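Kojibiose phosphorylase (Gut metagenome, PDB 6W0P) is a carbohydrate-active enzyme of glycoside hydrolase family 65, a three-domain protein whose central catalytic domain is mainly helical. Local coordinates at residues A[65-70]-A[79-84]; A[210-215]-A[264-269]; A[252-257]-A[268-273]; A[583-588]-A[611-616]. All blocks are in the same frame, centred on the assembly; numbering follows the deposited sequence.

Contact 1: A[65-70]-A[79-84]; sequences EYALKD and VKRTHF
Tyr66 and His83 face the same side of a two-stranded antiparallel ribbon, where 64-66 pairs with 83-85, and form its non-hydrogen-bonded pair. The His83 ring turns an edge toward the Tyr66 face in an offset edge-to-face pair, with centroids 6.0 Å apart and planes at 65°. Beyond the strand, Arg81 runs across Tyr66 at about a right angle: its CD reaches Tyr66 CB at 3.5 Å, and the guanidinium stands nearly perpendicular to the phenol ring. The phenol OH and His83 NE2 are bonded elsewhere, to Lys404 and to the backbone of Arg401 and Asn402. On the other face, Phe84 has CG between its backbone N and carbonyl carbon (chi1 39°), which folds the ring back toward the neighbouring strand; Glu65 O sits over the ring centre, 3.6 Å above its plane. That oxygen also accepts Phe84 N, and Glu65 N returns a bond to Phe84 O. Ala67 N extends the ladder to Thr82 O at 3.0 Å. The bend of Arg81 at chi3 turns its guanidinium side-on to Asp70, with the two planes 21° apart; NE and NH2 both grip Asp70 OD1 at 2.9 Å, NH2 meeting its syn lone pair and NE coming nearly along its C-O bond.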
loop_
_atom_site.group_PDB
_atom_site.type_symbol
_atom_site.label_atom_id
_atom_site.label_comp_id
_atom_site.label_asym_id
_atom_site.label_seq_id
_atom_site.Cartn_x
_atom_site.Cartn_y
_atom_site.Cartn_z
ATOM N N GLU A 65 -20.605 8.220 8.400
ATOM C CA GLU A 65 -20.172 9.135 7.322
ATOM C C GLU A 65 -18.988 8.511 6.582
ATOM O O GLU A 65 -18.338 7.590 7.136
ATOM C CB GLU A 65 -19.764 10.508 7.868
ATOM C CG GLU A 65 -20.776 11.594 7.571
ATOM C CD GLU A 65 -21.249 11.643 6.131
ATOM O OE1 GLU A 65 -22.462 11.801 5.926
ATOM O OE2 GLU A 65 -20.407 11.507 5.226
ATOM N N TYR A 66 -18.692 9.072 5.409
ATOM C CA TYR A 66 -17.494 8.760 4.601
ATOM C C TYR A 66 -16.339 9.682 5.002
ATOM O O TYR A 66 -16.558 10.760 5.604
ATOM C CB TYR A 66 -17.851 8.877 3.126
ATOM C CG TYR A 66 -18.704 7.760 2.592
ATOM C CD1 TYR A 66 -18.139 6.539 2.242
ATOM C CD2 TYR A 66 -20.063 7.923 2.397
ATOM C CE1 TYR A 66 -18.905 5.505 1.727
ATOM C CE2 TYR A 66 -20.842 6.903 1.869
ATOM C CZ TYR A 66 -20.264 5.689 1.538
ATOM O OH TYR A 66 -21.017 4.672 1.023
ATOM N N ALA A 67 -15.113 9.259 4.693
ATOM C CA ALA A 67 -13.928 10.135 4.750
ATOM C C ALA A 67 -14.239 11.414 3.968
ATOM O O ALA A 67 -14.900 11.321 2.930
ATOM C CB ALA A 67 -12.722 9.428 4.201
ATOM N N LEU A 68 -13.756 12.561 4.437
ATOM C CA LEU A 68 -14.059 13.900 3.847
ATOM C C LEU A 68 -13.458 14.028 2.442
ATOM O O LEU A 68 -14.088 14.707 1.580
ATOM C CB LEU A 68 -13.494 14.973 4.777
ATOM C CG LEU A 68 -14.199 15.086 6.123
ATOM C CD1 LEU A 68 -13.468 16.063 7.039
ATOM C CD2 LEU A 68 -15.650 15.496 5.920
ATOM N N LYS A 69 -12.277 13.431 2.248
ATOM C CA LYS A 69 -11.530 13.408 0.966
ATOM C C LYS A 69 -11.142 11.967 0.616
ATOM O O LYS A 69 -10.719 11.222 1.524
ATOM C CB LYS A 69 -10.279 14.293 1.063
ATOM C CG LYS A 69 -9.089 13.672 1.789
ATOM C CD LYS A 69 -8.066 14.683 2.279
ATOM C CE LYS A 69 -6.676 14.094 2.444
ATOM N NZ LYS A 69 -5.655 15.150 2.654
ATOM N N ASP A 70 -11.296 11.614 -0.665
ATOM C CA ASP A 70 -10.691 10.424 -1.313
ATOM C C ASP A 70 -9.200 10.336 -0.976
ATOM O O ASP A 70 -8.514 11.351 -1.105
ATOM C CB ASP A 70 -10.813 10.503 -2.836
ATOM C CG ASP A 70 -12.183 10.141 -3.365
ATOM O OD1 ASP A 70 -13.122 10.018 -2.544
ATOM O OD2 ASP A 70 -12.291 9.976 -4.594
ATOM N N VAL A 79 -10.168 0.562 -1.949
ATOM C CA VAL A 79 -11.104 1.540 -1.334
ATOM C C VAL A 79 -10.456 2.928 -1.326
ATOM O O VAL A 79 -9.308 3.060 -0.860
ATOM C CB VAL A 79 -11.571 1.073 0.052
ATOM C CG1 VAL A 79 -12.505 2.094 0.686
ATOM C CG2 VAL A 79 -12.261 -0.276 -0.072
ATOM N N LYS A 80 -11.155 3.900 -1.905
ATOM C CA LYS A 80 -10.710 5.312 -2.036
ATOM C C LYS A 80 -11.291 6.105 -0.869
ATOM O O LYS A 80 -10.672 7.083 -0.474
ATOM C CB LYS A 80 -11.176 5.913 -3.369
ATOM C CG LYS A 80 -10.694 5.194 -4.629
ATOM C CD LYS A 80 -10.812 6.052 -5.888
ATOM C CE LYS A 80 -10.189 5.426 -7.119
ATOM N NZ LYS A 80 -9.871 6.444 -8.151
ATOM N N ARG A 81 -12.426 5.665 -0.323
ATOM C CA ARG A 81 -13.191 6.416 0.705
ATOM C C ARG A 81 -13.774 5.443 1.750
ATOM O O ARG A 81 -14.815 4.812 1.492
ATOM C CB ARG A 81 -14.204 7.285 -0.046
ATOM C CG ARG A 81 -15.059 8.181 0.833
ATOM C CD ARG A 81 -16.156 8.843 0.012
ATOM N NE ARG A 81 -15.689 9.331 -1.281
ATOM C CZ ARG A 81 -16.403 9.314 -2.412
ATOM N NH1 ARG A 81 -17.630 8.817 -2.429
ATOM N NH2 ARG A 81 -15.875 9.778 -3.534
ATOM N N THR A 82 -13.111 5.343 2.902
ATOM C CA THR A 82 -13.550 4.517 4.050
ATOM C C THR A 82 -14.803 5.153 4.655
ATOM O O THR A 82 -15.130 6.311 4.308
ATOM C CB THR A 82 -12.424 4.345 5.079
ATOM O OG1 THR A 82 -12.794 3.260 5.936
ATOM C CG2 THR A 82 -12.160 5.604 5.886
ATOM N N HIS A 83 -15.508 4.420 5.510
ATOM C CA HIS A 83 -16.652 4.979 6.273
ATOM C C HIS A 83 -16.536 4.514 7.715
ATOM O O HIS A 83 -15.740 3.587 7.978
ATOM C CB HIS A 83 -17.985 4.636 5.608
ATOM C CG HIS A 83 -18.312 3.190 5.683
ATOM N ND1 HIS A 83 -17.843 2.283 4.765
ATOM C CD2 HIS A 83 -19.051 2.498 6.567
ATOM C CE1 HIS A 83 -18.297 1.093 5.068
ATOM N NE2 HIS A 83 -19.024 1.195 6.185
ATOM N N PHE A 84 -17.264 5.188 8.602
ATOM C CA PHE A 84 -17.135 5.035 10.075
ATOM C C PHE A 84 -18.422 5.514 10.760
ATOM O O PHE A 84 -19.065 6.447 10.240
ATOM C CB PHE A 84 -15.880 5.780 10.550
ATOM C CG PHE A 84 -15.635 7.100 9.861
ATOM C CD1 PHE A 84 -16.302 8.247 10.262
ATOM C CD2 PHE A 84 -14.742 7.194 8.805
ATOM C CE1 PHE A 84 -16.090 9.458 9.618
ATOM C CE2 PHE A 84 -14.533 8.404 8.160
ATOM C CZ PHE A 84 -15.219 9.532 8.559
#

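Contact 2: A[210-215]-A[264-269]; sequences TLTSVM and SQQRDI
Gln266 reaches from its helix to two threonines of strand 210-215. CB only grazes Thr212 OG1, at 4.1 Å. Because CG lies anti to the backbone N (chi1 -170°) and the chain continues extended, the amide is carried to the strand; on the way CG passes 3.5 Å from Thr212 OG1, the two side chains running antiparallel alongside one another. At the end the amide divides its work. OE1 accepts from Thr212 OG1 at 2.8 Å, in the carbonyl plane and on a lone pair. The strand belongs to the large antiparallel sheet of the N-terminal domain, between 197-204 and 245-256, and helix 263-277 packs on that sheet; the local axes approach to 8.5 Å at an angle of 32°. NE2 gives a nearly straight bond to Thr210 OG1 (2.8 Å, 168° at the hydrogen), in the amide plane, and also bonds Gln261 OE1. Bonds at both ends of the amide hold its rotation. Thr212 OG1 has a further partner in Thr201 OG1 on the adjoining strand. The next residue, Arg267, presents its CA to Thr212 CG2 at 4.1 Å, while its guanidinium makes a cation-pi contact with Phe192.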
loop_
_atom_site.group_PDB
_atom_site.type_symbol
_atom_site.label_atom_id
_atom_site.label_comp_id
_atom_site.label_asym_id
_atom_site.label_seq_id
_atom_site.Cartn_x
_atom_site.Cartn_y
_atom_site.Cartn_z
ATOM N N THR A 210 -30.523 11.475 9.238
ATOM C CA THR A 210 -31.072 12.516 10.132
ATOM C C THR A 210 -31.297 11.934 11.528
ATOM O O THR A 210 -31.509 10.701 11.652
ATOM C CB THR A 210 -32.379 13.097 9.573
ATOM O OG1 THR A 210 -33.393 12.092 9.678
ATOM C CG2 THR A 210 -32.228 13.581 8.146
ATOM N N LEU A 211 -31.264 12.820 12.519
ATOM C CA LEU A 211 -31.489 12.492 13.936
ATOM C C LEU A 211 -32.252 13.652 14.585
ATOM O O LEU A 211 -31.881 14.810 14.331
ATOM C CB LEU A 211 -30.105 12.293 14.555
ATOM C CG LEU A 211 -30.075 12.090 16.062
ATOM C CD1 LEU A 211 -28.863 11.254 16.451
ATOM C CD2 LEU A 211 -30.069 13.423 16.796
ATOM N N THR A 212 -33.247 13.350 15.417
ATOM C CA THR A 212 -33.906 14.339 16.308
ATOM C C THR A 212 -33.621 13.936 17.749
ATOM O O THR A 212 -33.915 12.780 18.111
ATOM C CB THR A 212 -35.411 14.467 16.042
ATOM O OG1 THR A 212 -35.556 15.036 14.746
ATOM C CG2 THR A 212 -36.117 15.357 17.041
ATOM N N SER A 213 -33.012 14.847 18.503
ATOM C CA SER A 213 -32.734 14.698 19.946
ATOM C C SER A 213 -33.606 15.682 20.711
ATOM O O SER A 213 -33.489 16.900 20.432
ATOM C CB SER A 213 -31.286 14.927 20.257
ATOM O OG SER A 213 -31.055 14.658 21.632
ATOM N N VAL A 214 -34.438 15.165 21.620
ATOM C CA VAL A 214 -35.353 15.999 22.449
ATOM C C VAL A 214 -35.160 15.658 23.929
ATOM O O VAL A 214 -35.015 14.466 24.266
ATOM C CB VAL A 214 -36.817 15.820 22.013
ATOM C CG1 VAL A 214 -37.055 16.395 20.619
ATOM C CG2 VAL A 214 -37.251 14.365 22.080
ATOM N N MET A 215 -35.165 16.677 24.782
ATOM C CA MET A 215 -35.137 16.475 26.244
ATOM C C MET A 215 -36.212 17.327 26.920
ATOM O O MET A 215 -36.725 18.271 26.316
ATOM C CB MET A 215 -33.769 16.810 26.830
ATOM C CG MET A 215 -33.385 18.246 26.701
ATOM S SD MET A 215 -31.898 18.515 27.669
ATOM C CE MET A 215 -31.406 20.148 27.118
ATOM N N SER A 264 -40.874 16.450 10.043
ATOM C CA SER A 264 -42.016 16.876 10.903
ATOM C C SER A 264 -42.542 15.671 11.701
ATOM O O SER A 264 -42.876 15.859 12.886
ATOM C CB SER A 264 -43.128 17.588 10.124
ATOM O OG SER A 264 -44.007 16.673 9.473
ATOM N N GLN A 265 -42.593 14.489 11.081
ATOM C CA GLN A 265 -43.041 13.211 11.706
ATOM C C GLN A 265 -41.981 12.688 12.689
ATOM O O GLN A 265 -42.382 12.095 13.718
ATOM C CB GLN A 265 -43.313 12.147 10.641
ATOM C CG GLN A 265 -44.453 12.486 9.680
ATOM C CD GLN A 265 -44.593 11.420 8.619
ATOM O OE1 GLN A 265 -43.927 10.383 8.673
ATOM N NE2 GLN A 265 -45.462 11.667 7.654
ATOM N N GLN A 266 -40.694 12.870 12.366
ATOM C CA GLN A 266 -39.518 12.473 13.194
ATOM C C GLN A 266 -39.613 13.217 14.520
ATOM O O GLN A 266 -39.562 12.563 15.590
ATOM C CB GLN A 266 -38.198 12.809 12.493
ATOM C CG GLN A 266 -36.963 12.225 13.165
ATOM C CD GLN A 266 -35.696 12.395 12.355
ATOM O OE1 GLN A 266 -34.852 13.229 12.666
ATOM N NE2 GLN A 266 -35.547 11.588 11.313
ATOM N N ARG A 267 -39.806 14.532 14.419
ATOM C CA ARG A 267 -39.957 15.446 15.574
ATOM C C ARG A 267 -41.183 15.037 16.394
ATOM O O ARG A 267 -41.054 14.938 17.618
ATOM C CB ARG A 267 -40.036 16.891 15.084
ATOM C CG ARG A 267 -39.734 17.911 16.171
ATOM C CD ARG A 267 -40.453 19.230 15.962
ATOM N NE ARG A 267 -39.634 20.237 15.309
ATOM C CZ ARG A 267 -40.040 21.478 15.059
ATOM N NH1 ARG A 267 -41.266 21.857 15.388
ATOM N NH2 ARG A 267 -39.215 22.330 14.475
ATOM N N ASP A 268 -42.323 14.764 15.764
ATOM C CA ASP A 268 -43.565 14.468 16.526
ATOM C C ASP A 268 -43.427 13.121 17.241
ATOM O O ASP A 268 -43.867 13.013 18.405
ATOM C CB ASP A 268 -44.821 14.474 15.655
ATOM C CG ASP A 268 -46.060 14.773 16.487
ATOM O OD1 ASP A 268 -46.380 15.976 16.625
ATOM O OD2 ASP A 268 -46.655 13.806 17.053
ATOM N N ILE A 269 -42.849 12.118 16.581
ATOM C CA ILE A 269 -42.567 10.805 17.232
ATOM C C ILE A 269 -41.649 11.056 18.438
ATOM O O ILE A 269 -41.969 10.577 19.536
ATOM C CB ILE A 269 -41.976 9.795 16.236
ATOM C CG1 ILE A 269 -42.973 9.488 15.112
ATOM C CG2 ILE A 269 -41.519 8.535 16.961
ATOM C CD1 ILE A 269 -42.332 8.905 13.858
#

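Contact 3: A[252-257]-A[268-273]; sequences TNIIDK and DIALTK
Ile254 meets Ala270 in the tightest of the apolar contacts between strand 252-256 and helix 268-273: Ile254 CG1 lies 3.5 Å from Ala270 CB, a close approach for two carbons. With CG1 anti to the carbonyl carbon (chi1 -52°), the branch is directed at the helix, and CD1 continues to Ile269 CG2 at 4.1 Å, the two isoleucines crossing at about a right angle. Ile254 CD1 also comes within 4.3 Å of Lys273 CD, so the aliphatic part of the lysine borders the same patch. Thr252 adds its methyl group, CG2 lying 4.1 Å from Lys273 CB and 4.0 Å from Ala270 CA, so that it sits against the helix backbone between these two residues.

The polar atoms play a lesser part, since no hydrogen bond crosses the contact. Thr252 CG2 rests 3.6 Å from Ala270 O in van der Waals contact, and Thr252 OG1 is bonded to Asn152 OD1 instead.

The axes approach to 8.0 Å at 153°, close to antiparallel, as the chain turns back from the strand into the helix. This is apolar helix-on-sheet packing, with helix 263-277 lying against the large antiparallel sheet of the N-terminal domain.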
loop_
_atom_site.group_PDB
_atom_site.type_symbol
_atom_site.label_atom_id
_atom_site.label_comp_id
_atom_site.label_asym_id
_atom_site.label_seq_id
_atom_site.Cartn_x
_atom_site.Cartn_y
_atom_site.Cartn_z
ATOM N N THR A 252 -34.984 11.555 24.269
ATOM C CA THR A 252 -35.417 10.683 23.151
ATOM C C THR A 252 -34.655 11.110 21.892
ATOM O O THR A 252 -34.588 12.298 21.624
ATOM C CB THR A 252 -36.938 10.678 22.994
ATOM O OG1 THR A 252 -37.480 10.085 24.175
ATOM C CG2 THR A 252 -37.388 9.907 21.775
ATOM N N ASN A 253 -34.010 10.150 21.224
ATOM C CA ASN A 253 -33.248 10.340 19.970
ATOM C C ASN A 253 -33.950 9.486 18.919
ATOM O O ASN A 253 -34.081 8.250 19.152
ATOM C CB ASN A 253 -31.772 10.001 20.181
ATOM C CG ASN A 253 -31.110 10.926 21.178
ATOM O OD1 ASN A 253 -31.067 12.135 20.973
ATOM N ND2 ASN A 253 -30.599 10.390 22.260
ATOM N N ILE A 254 -34.461 10.116 17.855
ATOM C CA ILE A 254 -35.107 9.400 16.719
ATOM C C ILE A 254 -34.211 9.574 15.493
ATOM O O ILE A 254 -33.990 10.734 15.068
ATOM C CB ILE A 254 -36.548 9.881 16.461
ATOM C CG1 ILE A 254 -37.409 9.852 17.722
ATOM C CG2 ILE A 254 -37.173 9.047 15.352
ATOM C CD1 ILE A 254 -37.640 8.450 18.287
ATOM N N ILE A 255 -33.738 8.463 14.936
ATOM C CA ILE A 255 -32.786 8.465 13.793
ATOM C C ILE A 255 -33.530 7.977 12.550
ATOM O O ILE A 255 -34.492 7.207 12.698
ATOM C CB ILE A 255 -31.540 7.604 14.091
ATOM C CG1 ILE A 255 -31.874 6.115 14.185
ATOM C CG2 ILE A 255 -30.846 8.094 15.342
ATOM C CD1 ILE A 255 -30.660 5.229 14.270
ATOM N N ASP A 256 -33.101 8.441 11.377
ATOM C CA ASP A 256 -33.505 7.871 10.069
ATOM C C ASP A 256 -32.225 7.500 9.312
ATOM O O ASP A 256 -31.580 8.408 8.729
ATOM C CB ASP A 256 -34.393 8.832 9.272
ATOM C CG ASP A 256 -34.783 8.272 7.917
ATOM O OD1 ASP A 256 -34.728 7.035 7.756
ATOM O OD2 ASP A 256 -35.110 9.077 7.031
ATOM N N LYS A 257 -31.871 6.215 9.326
ATOM C CA LYS A 257 -30.643 5.695 8.681
ATOM C C LYS A 257 -30.803 5.704 7.151
ATOM O O LYS A 257 -29.773 5.677 6.479
ATOM C CB LYS A 257 -30.312 4.305 9.240
ATOM C CG LYS A 257 -29.919 4.284 10.715
ATOM C CD LYS A 257 -29.386 2.950 11.187
ATOM C CE LYS A 257 -30.475 1.938 11.482
ATOM N NZ LYS A 257 -29.977 0.546 11.356
ATOM N N ASP A 268 -42.323 14.764 15.764
ATOM C CA ASP A 268 -43.565 14.468 16.526
ATOM C C ASP A 268 -43.427 13.121 17.241
ATOM O O ASP A 268 -43.867 13.013 18.405
ATOM C CB ASP A 268 -44.821 14.474 15.655
ATOM C CG ASP A 268 -46.060 14.773 16.487
ATOM O OD1 ASP A 268 -46.380 15.976 16.625
ATOM O OD2 ASP A 268 -46.655 13.806 17.053
ATOM N N ILE A 269 -42.849 12.118 16.581
ATOM C CA ILE A 269 -42.567 10.805 17.232
ATOM C C ILE A 269 -41.649 11.056 18.438
ATOM O O ILE A 269 -41.969 10.577 19.536
ATOM C CB ILE A 269 -41.976 9.795 16.236
ATOM C CG1 ILE A 269 -42.973 9.488 15.112
ATOM C CG2 ILE A 269 -41.519 8.535 16.961
ATOM C CD1 ILE A 269 -42.332 8.905 13.858
ATOM N N ALA A 270 -40.595 11.849 18.268
ATOM C CA ALA A 270 -39.623 12.102 19.352
ATOM C C ALA A 270 -40.355 12.712 20.556
ATOM O O ALA A 270 -40.178 12.199 21.688
ATOM C CB ALA A 270 -38.492 12.962 18.860
ATOM N N LEU A 271 -41.191 13.728 20.324
ATOM C CA LEU A 271 -41.895 14.458 21.412
ATOM C C LEU A 271 -42.926 13.564 22.097
ATOM O O LEU A 271 -43.063 13.692 23.331
ATOM C CB LEU A 271 -42.552 15.712 20.838
ATOM C CG LEU A 271 -41.586 16.830 20.480
ATOM C CD1 LEU A 271 -42.349 18.115 20.188
ATOM C CD2 LEU A 271 -40.574 17.043 21.590
ATOM N N THR A 272 -43.639 12.728 21.334
ATOM C CA THR A 272 -44.655 11.773 21.862
ATOM C C THR A 272 -43.975 10.780 22.816
ATOM O O THR A 272 -44.476 10.602 23.954
ATOM C CB THR A 272 -45.412 11.067 20.731
ATOM O OG1 THR A 272 -45.926 12.068 19.847
ATOM C CG2 THR A 272 -46.545 10.203 21.237
ATOM N N LYS A 273 -42.854 10.174 22.410
ATOM C CA LYS A 273 -42.133 9.188 23.262
ATOM C C LYS A 273 -41.478 9.902 24.454
ATOM O O LYS A 273 -41.586 9.394 25.575
ATOM C CB LYS A 273 -41.131 8.397 22.413
ATOM C CG LYS A 273 -41.726 7.194 21.686
ATOM C CD LYS A 273 -40.983 6.863 20.414
ATOM C CE LYS A 273 -41.671 5.823 19.557
ATOM N NZ LYS A 273 -41.029 4.508 19.723
#

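Contact 4: A[583-588]-A[611-616]; sequences DIIKQP and NYYEPR
In the mainly helical central catalytic domain, a loop that leads to helix 590-596 meets segment 611-616, which begins on helix 603-613, and Gln463 of the second subunit adds bonds to the contact. Asp583 and Arg616 form the salt bridge: Arg616 NE reaches Asp583 OD2 at 2.9 Å with 160° at the hydrogen. The aspartate oxygen lies near the guanidinium plane, whereas NE comes from above the carboxylate plane, and the two planes stand 83° apart. It is thus a single-nitrogen bond and not a flat two-pronged one. OD2 is also bonded to His557 ND1 and to Gln463 of the second subunit, whose other amide atom takes Arg616 NH2.

The guanidinium is held from further sides. Its NH1 bonds Tyr612 O at 2.9 Å, and one of its faces lies against the Tyr612 ring, with NH1 3.2 Å above the ring plane. These constraints fix the rotation of the group.

The backbone adds a short bond, Ile585 N to Arg616 O at 2.7 Å, beside a CA-H...O contact from Ile584. Ile585 CD1 touches the edge of the Tyr613 ring, 3.5 Å from Tyr613 CD1, and lies 3.9 Å from Arg616 CB; the Tyr613 OH itself is bonded to Phe546 O. The whole is a buried junction between a loop and the 611-616 segment in a helical domain, as in the (alpha/alpha)6 barrel of this family.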
loop_
_atom_site.group_PDB
_atom_site.type_symbol
_atom_site.label_atom_id
_atom_site.label_comp_id
_atom_site.label_asym_id
_atom_site.label_seq_id
_atom_site.Cartn_x
_atom_site.Cartn_y
_atom_site.Cartn_z
ATOM N N ASP A 583 7.563 -19.159 9.317
ATOM C CA ASP A 583 6.488 -20.118 9.666
ATOM C C ASP A 583 5.846 -19.673 10.984
ATOM O O ASP A 583 5.320 -20.522 11.719
ATOM C CB ASP A 583 7.056 -21.532 9.673
ATOM C CG ASP A 583 7.993 -21.831 10.823
ATOM O OD1 ASP A 583 8.449 -20.865 11.492
ATOM O OD2 ASP A 583 8.243 -23.020 11.035
ATOM N N ILE A 584 5.926 -18.382 11.287
ATOM C CA ILE A 584 5.252 -17.752 12.453
ATOM C C ILE A 584 3.842 -17.397 11.990
ATOM O O ILE A 584 3.713 -16.742 10.939
ATOM C CB ILE A 584 6.012 -16.502 12.923
ATOM C CG1 ILE A 584 7.454 -16.806 13.338
ATOM C CG2 ILE A 584 5.249 -15.812 14.030
ATOM C CD1 ILE A 584 8.336 -15.594 13.340
ATOM N N ILE A 585 2.841 -17.780 12.779
ATOM C CA ILE A 585 1.394 -17.662 12.469
ATOM C C ILE A 585 0.767 -16.665 13.446
ATOM O O ILE A 585 1.107 -16.681 14.669
ATOM C CB ILE A 585 0.743 -19.049 12.538
ATOM C CG1 ILE A 585 1.240 -19.950 11.408
ATOM C CG2 ILE A 585 -0.768 -18.970 12.537
ATOM C CD1 ILE A 585 1.143 -21.415 11.751
ATOM N N LYS A 586 -0.104 -15.803 12.928
ATOM C CA LYS A 586 -0.743 -14.761 13.749
ATOM C C LYS A 586 -1.816 -15.399 14.631
ATOM O O LYS A 586 -1.891 -15.070 15.805
ATOM C CB LYS A 586 -1.314 -13.677 12.843
ATOM C CG LYS A 586 -1.960 -12.501 13.566
ATOM C CD LYS A 586 -2.553 -11.555 12.547
ATOM C CE LYS A 586 -3.419 -10.471 13.134
ATOM N NZ LYS A 586 -2.535 -9.505 13.806
ATOM N N GLN A 587 -2.646 -16.262 14.066
ATOM C CA GLN A 587 -3.886 -16.691 14.741
ATOM C C GLN A 587 -4.346 -17.983 14.086
ATOM O O GLN A 587 -3.818 -18.385 13.059
ATOM C CB GLN A 587 -4.922 -15.573 14.653
ATOM C CG GLN A 587 -5.413 -15.284 13.226
ATOM C CD GLN A 587 -6.205 -13.994 13.145
ATOM O OE1 GLN A 587 -5.645 -12.919 13.010
ATOM N NE2 GLN A 587 -7.524 -14.090 13.192
ATOM N N PRO A 588 -5.339 -18.670 14.671
ATOM C CA PRO A 588 -5.827 -19.916 14.094
ATOM C C PRO A 588 -6.177 -19.776 12.609
ATOM O O PRO A 588 -6.935 -18.888 12.239
ATOM C CB PRO A 588 -7.056 -20.227 14.947
ATOM C CG PRO A 588 -6.716 -19.591 16.279
ATOM C CD PRO A 588 -6.005 -18.302 15.925
ATOM N N ASN A 611 -0.398 -29.823 17.641
ATOM C CA ASN A 611 1.030 -29.984 18.005
ATOM C C ASN A 611 1.871 -29.268 16.949
ATOM O O ASN A 611 2.902 -28.739 17.317
ATOM C CB ASN A 611 1.470 -31.447 18.109
ATOM C CG ASN A 611 1.102 -32.124 19.415
ATOM O OD1 ASN A 611 0.676 -31.475 20.358
ATOM N ND2 ASN A 611 1.206 -33.445 19.457
ATOM N N TYR A 612 1.469 -29.278 15.677
ATOM C CA TYR A 612 2.252 -28.593 14.616
ATOM C C TYR A 612 2.038 -27.062 14.678
ATOM O O TYR A 612 3.034 -26.345 14.612
ATOM C CB TYR A 612 1.945 -29.139 13.222
ATOM C CG TYR A 612 2.874 -28.562 12.189
ATOM C CD1 TYR A 612 4.099 -29.140 11.912
ATOM C CD2 TYR A 612 2.557 -27.367 11.555
ATOM C CE1 TYR A 612 4.967 -28.570 10.992
ATOM C CE2 TYR A 612 3.395 -26.802 10.617
ATOM C CZ TYR A 612 4.598 -27.410 10.323
ATOM O OH TYR A 612 5.428 -26.793 9.440
ATOM N N TYR A 613 0.802 -26.574 14.816
ATOM C CA TYR A 613 0.446 -25.144 14.606
ATOM C C TYR A 613 0.470 -24.307 15.890
ATOM O O TYR A 613 0.887 -23.142 15.777
ATOM C CB TYR A 613 -0.879 -25.044 13.860
ATOM C CG TYR A 613 -0.751 -25.435 12.409
ATOM C CD1 TYR A 613 0.008 -24.689 11.526
ATOM C CD2 TYR A 613 -1.373 -26.566 11.922
ATOM C CE1 TYR A 613 0.140 -25.061 10.198
ATOM C CE2 TYR A 613 -1.264 -26.937 10.596
ATOM C CZ TYR A 613 -0.494 -26.193 9.733
ATOM O OH TYR A 613 -0.396 -26.594 8.437
ATOM N N GLU A 614 0.040 -24.830 17.041
ATOM C CA GLU A 614 0.045 -24.052 18.308
ATOM C C GLU A 614 1.442 -23.464 18.561
ATOM O O GLU A 614 1.534 -22.275 18.824
ATOM C CB GLU A 614 -0.460 -24.889 19.490
ATOM C CG GLU A 614 -0.556 -24.125 20.807
ATOM C CD GLU A 614 0.750 -23.682 21.459
ATOM O OE1 GLU A 614 1.627 -24.528 21.611
ATOM O OE2 GLU A 614 0.894 -22.437 21.777
ATOM N N PRO A 615 2.571 -24.223 18.526
ATOM C CA PRO A 615 3.891 -23.640 18.828
ATOM C C PRO A 615 4.500 -22.695 17.764
ATOM O O PRO A 615 5.469 -21.997 18.069
ATOM C CB PRO A 615 4.817 -24.852 19.035
ATOM C CG PRO A 615 4.122 -26.012 18.338
ATOM C CD PRO A 615 2.634 -25.684 18.332
ATOM N N ARG A 616 3.915 -22.654 16.561
ATOM C CA ARG A 616 4.240 -21.648 15.519
ATOM C C ARG A 616 3.335 -20.413 15.620
ATOM O O ARG A 616 3.529 -19.493 14.801
ATOM C CB ARG A 616 4.109 -22.289 14.140
ATOM C CG ARG A 616 5.067 -23.451 13.938
ATOM C CD ARG A 616 5.016 -24.035 12.546
ATOM N NE ARG A 616 6.235 -24.771 12.251
ATOM C CZ ARG A 616 6.505 -25.996 12.708
ATOM N NH1 ARG A 616 5.648 -26.620 13.504
ATOM N NH2 ARG A 616 7.635 -26.592 12.369
#

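Contacts 2 and 3 hold the same elements: helix 263-277 lies over neighbouring strands 210-217 and 245-256, and the centres are 4 Å apart. Both are buried, yet their chemistry differs, since contact 2 relies on a glutamine amide and threonine hydroxyls whereas contact 3 is apolar. Contact 1, in the N-terminal domain like the strands of contacts 2 and 3, is only partly buried; it mixes a backbone ladder, rings and an outlying salt bridge, and its centre is about 27 Å from that of contact 2. Contact 4 lies in the central catalytic domain, about 53 Å from contact 2 between centres, and is the one that reaches the second subunit, through a salt bridge whose two members also hydrogen-bond Gln463 of that subunit.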